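Local coordinates for invasion protein InvA (Salmonella enterica, PDB 2X49) that belongs to the export apparatus of a type III secretion system, serving protein transport during invasion of the intestinal epithelium, and is represented here by its C-terminal domain, at residues F145-L154 against V174-L185. Numbering follows the deposited sequence.
Sequences FGIQETKHML and VQRISEVLQRLL
Thr150 of helix 147-158 fits as a knob among Val174, Ile177, Ser178 and Leu181 of helix 174-185, where the two short segments pass nearly at right angles, their axes 9.0 Å apart. Small residues suit this point: the CA atoms of Thr150 and Ser178 are just 5.6 Å apart, and their buried hydroxyls, OG1 and OG, share a hydrogen bond of 3.0 Å. With OG1 turned beside its own backbone N (chi1 -61°), Thr150 leaves its methyl CG2 to pack on Ile177 CG2 at 3.8 Å. Farther along, Leu154 and Ile177 meet tip to tip through their CD1 methyls. Before the helix, the ring of Phe145 wedges against Leu181 and Leu185; Leu185 CD1 lies 4.3 Å from the ring centroid, a CH-pi contact over the face, while Gln182 CG touches the edge. Gln182, extended beyond CG, also gives a hydrogen bond from NE2 to Phe145 O (2.9 Å, N-H...O angle 149°), the donor tilted 21° from the carbonyl plane. Toward solvent, Ile147 lays CG2 on Val174 CG1 and is crossed by the amide of Gln175, a polar residue suited to this border, and Lys151 merely brushes Val174. On the buried side, helix 194-204 sets Met194 against Met153 and Leu181, and Met198 against Leu154 and Ile177, with helix 162-169 packing beside Leu154 and Ile177 in this all-helical region.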
ATOM      1  N   PHE A 145       4.621  -5.135  14.044  1.00 17.99           N
ATOM      2  CA  PHE A 145       4.761  -3.746  14.598  1.00 18.17           C
ATOM      3  C   PHE A 145       3.696  -3.442  15.640  1.00 19.16           C
ATOM      4  O   PHE A 145       2.504  -3.630  15.399  1.00 21.84           O
ATOM      5  CB  PHE A 145       4.651  -2.725  13.454  1.00 18.93           C
ATOM      6  CG  PHE A 145       4.810  -1.305  13.892  1.00 18.59           C
ATOM      7  CD1 PHE A 145       6.058  -0.712  13.937  1.00 18.47           C
ATOM      8  CD2 PHE A 145       3.690  -0.559  14.289  1.00 20.53           C
ATOM      9  CE1 PHE A 145       6.185   0.626  14.372  1.00 19.41           C
ATOM     10  CE2 PHE A 145       3.838   0.746  14.747  1.00 22.64           C
ATOM     11  CZ  PHE A 145       5.075   1.326  14.793  1.00 20.82           C
ATOM     12  N   GLY A 146       4.161  -2.928  16.768  1.00 18.45           N
ATOM     13  CA  GLY A 146       3.290  -2.544  17.923  1.00 18.81           C
ATOM     14  C   GLY A 146       3.863  -1.534  18.883  1.00 18.54           C
ATOM     15  O   GLY A 146       4.667  -0.695  18.539  1.00 17.70           O
ATOM     16  N   ILE A 147       3.471  -1.673  20.134  1.00 18.07           N
ATOM     17  CA  ILE A 147       3.801  -0.666  21.149  1.00 17.99           C
ATOM     18  C   ILE A 147       5.289  -0.572  21.422  1.00 17.66           C
ATOM     19  O   ILE A 147       5.833   0.493  21.691  1.00 18.29           O
ATOM     20  CB  ILE A 147       3.085  -0.954  22.509  1.00 19.17           C
ATOM     21  CG1 ILE A 147       1.594  -0.720  22.361  1.00 22.25           C
ATOM     22  CG2 ILE A 147       3.664  -0.092  23.574  1.00 21.63           C
ATOM     23  CD1 ILE A 147       1.243   0.712  22.043  1.00 27.31           C
ATOM     24  N   GLN A 148       5.941  -1.719  21.396  1.00 15.18           N
ATOM     25  CA  GLN A 148       7.380  -1.759  21.703  1.00 16.13           C
ATOM     26  C   GLN A 148       8.140  -0.994  20.645  1.00 15.29           C
ATOM     27  O   GLN A 148       9.033  -0.221  20.955  1.00 15.35           O
ATOM     28  CB  GLN A 148       7.961  -3.183  21.877  1.00 15.68           C
ATOM     29  CG  GLN A 148       7.493  -3.887  23.131  1.00 19.06           C
ATOM     30  CD  GLN A 148       7.467  -3.010  24.361  1.00 19.16           C
ATOM     31  OE1 GLN A 148       6.388  -2.649  24.831  1.00 22.54           O
ATOM     32  NE2 GLN A 148       8.640  -2.705  24.932  1.00 18.86           N
ATOM     33  N   GLU A 149       7.746  -1.200  19.384  1.00 16.61           N
ATOM     34  CA  GLU A 149       8.390  -0.499  18.255  1.00 16.60           C
ATOM     35  C   GLU A 149       8.084   0.993  18.314  1.00 15.88           C
ATOM     36  O   GLU A 149       8.938   1.860  18.101  1.00 17.72           O
ATOM     37  CB  GLU A 149       7.939  -1.081  16.935  1.00 17.04           C
ATOM     38  CG  GLU A 149       8.485  -2.447  16.629  1.00 17.99           C
ATOM     39  CD  GLU A 149       7.922  -3.573  17.495  1.00 20.14           C
ATOM     40  OE1 GLU A 149       6.695  -3.565  17.827  1.00 18.87           O
ATOM     41  OE2 GLU A 149       8.717  -4.477  17.833  1.00 24.41           O
ATOM     42  N   THR A 150       6.845   1.291  18.636  1.00 15.23           N
ATOM     43  CA  THR A 150       6.428   2.702  18.771  1.00 15.31           C
ATOM     44  C   THR A 150       7.221   3.406  19.882  1.00 14.62           C
ATOM     45  O   THR A 150       7.714   4.525  19.756  1.00 14.19           O
ATOM     46  CB  THR A 150       4.911   2.785  19.052  1.00 14.86           C
ATOM     47  OG1 THR A 150       4.197   2.211  17.957  1.00 15.32           O
ATOM     48  CG2 THR A 150       4.436   4.225  19.317  1.00 16.36           C
ATOM     49  N   LYS A 151       7.383   2.709  20.987  1.00 14.16           N
ATOM     50  CA  LYS A 151       8.027   3.316  22.154  1.00 15.44           C
ATOM     51  C   LYS A 151       9.488   3.632  21.813  1.00 15.92           C
ATOM     52  O   LYS A 151      10.077   4.611  22.279  1.00 17.01           O
ATOM     53  CB  LYS A 151       7.888   2.415  23.390  1.00 15.89           C
ATOM     54  CG  LYS A 151       8.759   2.833  24.572  1.00 18.51           C
ATOM     55  CD  LYS A 151       8.267   4.095  25.279  1.00 20.66           C
ATOM     56  CE  LYS A 151       8.902   4.181  26.668  1.00 21.97           C
ATOM     57  NZ  LYS A 151       9.150   5.583  27.144  1.00 23.36           N
ATOM     58  N   HIS A 152      10.041   2.785  20.970  1.00 17.43           N
ATOM     59  CA  HIS A 152      11.451   2.914  20.572  1.00 19.23           C
ATOM     60  C   HIS A 152      11.608   4.151  19.728  1.00 18.90           C
ATOM     61  O   HIS A 152      12.561   4.929  19.848  1.00 19.99           O
ATOM     62  CB  HIS A 152      11.905   1.731  19.737  1.00 19.76           C
ATOM     63  CG  HIS A 152      13.338   1.813  19.316  1.00 22.29           C
ATOM     64  ND1 HIS A 152      14.369   1.384  20.121  1.00 25.66           N
ATOM     65  CD2 HIS A 152      13.912   2.291  18.188  1.00 26.89           C
ATOM     66  CE1 HIS A 152      15.519   1.576  19.498  1.00 26.02           C
ATOM     67  NE2 HIS A 152      15.273   2.134  18.327  1.00 27.20           N
ATOM     68  N   MET A 153      10.636   4.294  18.853  1.00 18.84           N
ATOM     69  CA  MET A 153      10.625   5.415  17.929  1.00 19.28           C
ATOM     70  C   MET A 153      10.458   6.701  18.686  1.00 17.95           C
ATOM     71  O   MET A 153      11.079   7.699  18.358  1.00 18.41           O
ATOM     72  CB  MET A 153       9.555   5.272  16.849  1.00 19.95           C
ATOM     73  CG  MET A 153       9.707   4.051  15.949  1.00 22.78           C
ATOM     74  SD  MET A 153       8.258   3.781  14.887  1.00 27.69           S
ATOM     75  CE  MET A 153       8.224   5.242  13.909  1.00 27.74           C
ATOM     76  N   LEU A 154       9.636   6.658  19.730  1.00 16.73           N
ATOM     77  CA  LEU A 154       9.341   7.869  20.535  1.00 16.18           C
ATOM     78  C   LEU A 154      10.578   8.280  21.305  1.00 16.66           C
ATOM     79  O   LEU A 154      10.916   9.454  21.434  1.00 15.76           O
ATOM     80  CB  LEU A 154       8.182   7.669  21.519  1.00 15.71           C
ATOM     81  CG  LEU A 154       6.819   7.389  20.874  1.00 15.43           C
ATOM     82  CD1 LEU A 154       5.821   7.045  21.978  1.00 17.60           C
ATOM     83  CD2 LEU A 154       6.361   8.644  20.131  1.00 15.80           C
ATOM     84  N   VAL A 174       0.934   6.043  24.665  1.00 18.39           N
ATOM     85  CA  VAL A 174       1.806   5.270  23.758  1.00 18.69           C
ATOM     86  C   VAL A 174       0.961   4.314  22.902  1.00 18.03           C
ATOM     87  O   VAL A 174       1.151   4.150  21.697  1.00 16.82           O
ATOM     88  CB  VAL A 174       2.905   4.482  24.503  1.00 19.45           C
ATOM     89  CG1 VAL A 174       3.616   3.576  23.534  1.00 18.14           C
ATOM     90  CG2 VAL A 174       3.902   5.427  25.189  1.00 20.65           C
ATOM     91  N   GLN A 175      -0.026   3.735  23.548  1.00 16.89           N
ATOM     92  CA  GLN A 175      -0.945   2.820  22.862  1.00 16.71           C
ATOM     93  C   GLN A 175      -1.701   3.497  21.733  1.00 15.28           C
ATOM     94  O   GLN A 175      -1.883   2.952  20.630  1.00 13.90           O
ATOM     95  CB  GLN A 175      -1.952   2.216  23.846  1.00 17.03           C
ATOM     96  CG  GLN A 175      -2.937   1.288  23.176  1.00 23.10           C
ATOM     97  CD  GLN A 175      -2.270   0.055  22.559  1.00 28.57           C
ATOM     98  OE1 GLN A 175      -2.042   0.081  21.234  1.00 33.99           O
ATOM     99  NE2 GLN A 175      -1.984  -0.915  23.261  1.00 33.03           N
ATOM    100  N   ARG A 176      -2.145   4.705  22.012  1.00 15.28           N
ATOM    101  CA  ARG A 176      -2.907   5.493  21.034  1.00 15.22           C
ATOM    102  C   ARG A 176      -2.023   5.907  19.865  1.00 15.22           C
ATOM    103  O   ARG A 176      -2.406   5.788  18.718  1.00 14.85           O
ATOM    104  CB  ARG A 176      -3.557   6.726  21.714  1.00 14.85           C
ATOM    105  CG  ARG A 176      -4.208   7.668  20.806  1.00 16.02           C
ATOM    106  CD  ARG A 176      -5.214   7.095  19.892  1.00 17.88           C
ATOM    107  NE  ARG A 176      -6.187   6.239  20.528  1.00 22.15           N
ATOM    108  CZ  ARG A 176      -7.370   6.630  20.970  1.00 27.03           C
ATOM    109  NH1 ARG A 176      -7.742   7.894  20.860  1.00 30.93           N
ATOM    110  NH2 ARG A 176      -8.176   5.745  21.516  1.00 26.00           N
ATOM    111  N   ILE A 177      -0.804   6.294  20.195  1.00 15.30           N
ATOM    112  CA  ILE A 177       0.159   6.666  19.146  1.00 14.84           C
ATOM    113  C   ILE A 177       0.419   5.436  18.238  1.00 14.72           C
ATOM    114  O   ILE A 177       0.453   5.540  16.996  1.00 14.12           O
ATOM    115  CB  ILE A 177       1.437   7.231  19.706  1.00 14.54           C
ATOM    116  CG1 ILE A 177       1.145   8.578  20.422  1.00 15.07           C
ATOM    117  CG2 ILE A 177       2.448   7.396  18.525  1.00 14.84           C
ATOM    118  CD1 ILE A 177       2.326   9.022  21.340  1.00 17.28           C
ATOM    119  N   SER A 178       0.544   4.280  18.855  1.00 14.58           N
ATOM    120  CA  SER A 178       0.919   3.025  18.153  1.00 14.92           C
ATOM    121  C   SER A 178      -0.206   2.697  17.183  1.00 14.50           C
ATOM    122  O   SER A 178       0.002   2.366  15.999  1.00 15.11           O
ATOM    123  CB  SER A 178       1.167   1.861  19.094  1.00 15.68           C
ATOM    124  OG  SER A 178       1.691   0.712  18.412  1.00 17.57           O
ATOM    125  N   GLU A 179      -1.428   2.893  17.671  1.00 15.38           N
ATOM    126  CA  GLU A 179      -2.612   2.695  16.841  1.00 16.83           C
ATOM    127  C   GLU A 179      -2.672   3.579  15.612  1.00 16.38           C
ATOM    128  O   GLU A 179      -2.962   3.144  14.487  1.00 16.77           O
ATOM    129  CB  GLU A 179      -3.920   2.799  17.643  1.00 17.71           C
ATOM    130  CG  GLU A 179      -4.083   1.659  18.548  1.00 23.43           C
ATOM    131  CD  GLU A 179      -5.147   1.865  19.605  1.00 31.14           C
ATOM    132  OE1 GLU A 179      -5.815   2.926  19.601  1.00 36.16           O
ATOM    133  OE2 GLU A 179      -5.303   0.956  20.465  1.00 36.06           O
ATOM    134  N   VAL A 180      -2.364   4.850  15.818  1.00 15.95           N
ATOM    135  CA  VAL A 180      -2.252   5.838  14.716  1.00 15.83           C
ATOM    136  C   VAL A 180      -1.228   5.376  13.650  1.00 15.73           C
ATOM    137  O   VAL A 180      -1.475   5.287  12.440  1.00 16.30           O
ATOM    138  CB  VAL A 180      -1.923   7.229  15.207  1.00 17.45           C
ATOM    139  CG1 VAL A 180      -1.590   8.147  14.052  1.00 17.25           C
ATOM    140  CG2 VAL A 180      -3.112   7.756  16.004  1.00 15.95           C
ATOM    141  N   LEU A 181      -0.088   4.988  14.128  1.00 14.14           N
ATOM    142  CA  LEU A 181       1.021   4.579  13.230  1.00 14.84           C
ATOM    143  C   LEU A 181       0.652   3.336  12.416  1.00 14.50           C
ATOM    144  O   LEU A 181       0.934   3.256  11.209  1.00 14.24           O
ATOM    145  CB  LEU A 181       2.314   4.367  14.042  1.00 13.83           C
ATOM    146  CG  LEU A 181       2.963   5.583  14.759  1.00 15.16           C
ATOM    147  CD1 LEU A 181       4.380   5.303  15.351  1.00 17.15           C
ATOM    148  CD2 LEU A 181       3.078   6.769  13.817  1.00 20.17           C
ATOM    149  N   GLN A 182       0.069   2.322  13.093  1.00 13.77           N
ATOM    150  CA  GLN A 182      -0.369   1.095  12.414  1.00 14.11           C
ATOM    151  C   GLN A 182      -1.384   1.385  11.325  1.00 15.09           C
ATOM    152  O   GLN A 182      -1.356   0.793  10.245  1.00 13.51           O
ATOM    153  CB  GLN A 182      -0.961   0.052  13.397  1.00 17.03           C
ATOM    154  CG  GLN A 182      -0.025  -0.643  14.269  1.00 20.52           C
ATOM    155  CD  GLN A 182      -0.774  -1.539  15.237  1.00 25.01           C
ATOM    156  OE1 GLN A 182      -1.866  -1.180  15.699  1.00 30.01           O
ATOM    157  NE2 GLN A 182      -0.210  -2.704  15.560  1.00 26.25           N
ATOM    158  N   ARG A 183      -2.291   2.307  11.647  1.00 15.81           N
ATOM    159  CA  ARG A 183      -3.358   2.648  10.710  1.00 16.43           C
ATOM    160  C   ARG A 183      -2.839   3.394   9.502  1.00 17.24           C
ATOM    161  O   ARG A 183      -3.327   3.228   8.393  1.00 17.50           O
ATOM    162  CB  ARG A 183      -4.545   3.304  11.416  1.00 16.15           C
ATOM    163  CG  ARG A 183      -5.322   2.313  12.302  1.00 17.63           C
ATOM    164  CD  ARG A 183      -6.365   2.987  13.220  1.00 20.51           C
ATOM    165  NE  ARG A 183      -7.050   1.989  14.083  1.00 21.70           N
ATOM    166  CZ  ARG A 183      -7.989   1.167  13.642  1.00 25.50           C
ATOM    167  NH1 ARG A 183      -8.406   1.255  12.402  1.00 29.48           N
ATOM    168  NH2 ARG A 183      -8.539   0.267  14.445  1.00 27.99           N
ATOM    169  N   LEU A 184      -1.780   4.165   9.693  1.00 16.41           N
ATOM    170  CA  LEU A 184      -1.098   4.868   8.565  1.00 15.95           C
ATOM    171  C   LEU A 184      -0.394   3.825   7.674  1.00 15.74           C
ATOM    172  O   LEU A 184      -0.666   3.718   6.487  1.00 15.34           O
ATOM    173  CB  LEU A 184      -0.113   5.921   9.056  1.00 16.05           C
ATOM    174  CG  LEU A 184      -0.759   7.098   9.757  1.00 15.17           C
ATOM    175  CD1 LEU A 184       0.366   7.941  10.372  1.00 19.07           C
ATOM    176  CD2 LEU A 184      -1.649   7.860   8.757  1.00 17.53           C
ATOM    177  N   LEU A 185       0.394   2.970   8.306  1.00 14.00           N
ATOM    178  CA  LEU A 185       1.213   1.988   7.580  1.00 13.47           C
ATOM    179  C   LEU A 185       0.351   1.019   6.845  1.00 14.28           C
ATOM    180  O   LEU A 185       0.697   0.596   5.754  1.00 14.42           O
ATOM    181  CB  LEU A 185       2.156   1.254   8.540  1.00 12.73           C
ATOM    182  CG  LEU A 185       3.294   2.066   9.140  1.00 16.08           C
ATOM    183  CD1 LEU A 185       3.858   1.475  10.453  1.00 17.34           C
ATOM    184  CD2 LEU A 185       4.408   2.194   8.119  1.00 17.29           C
TER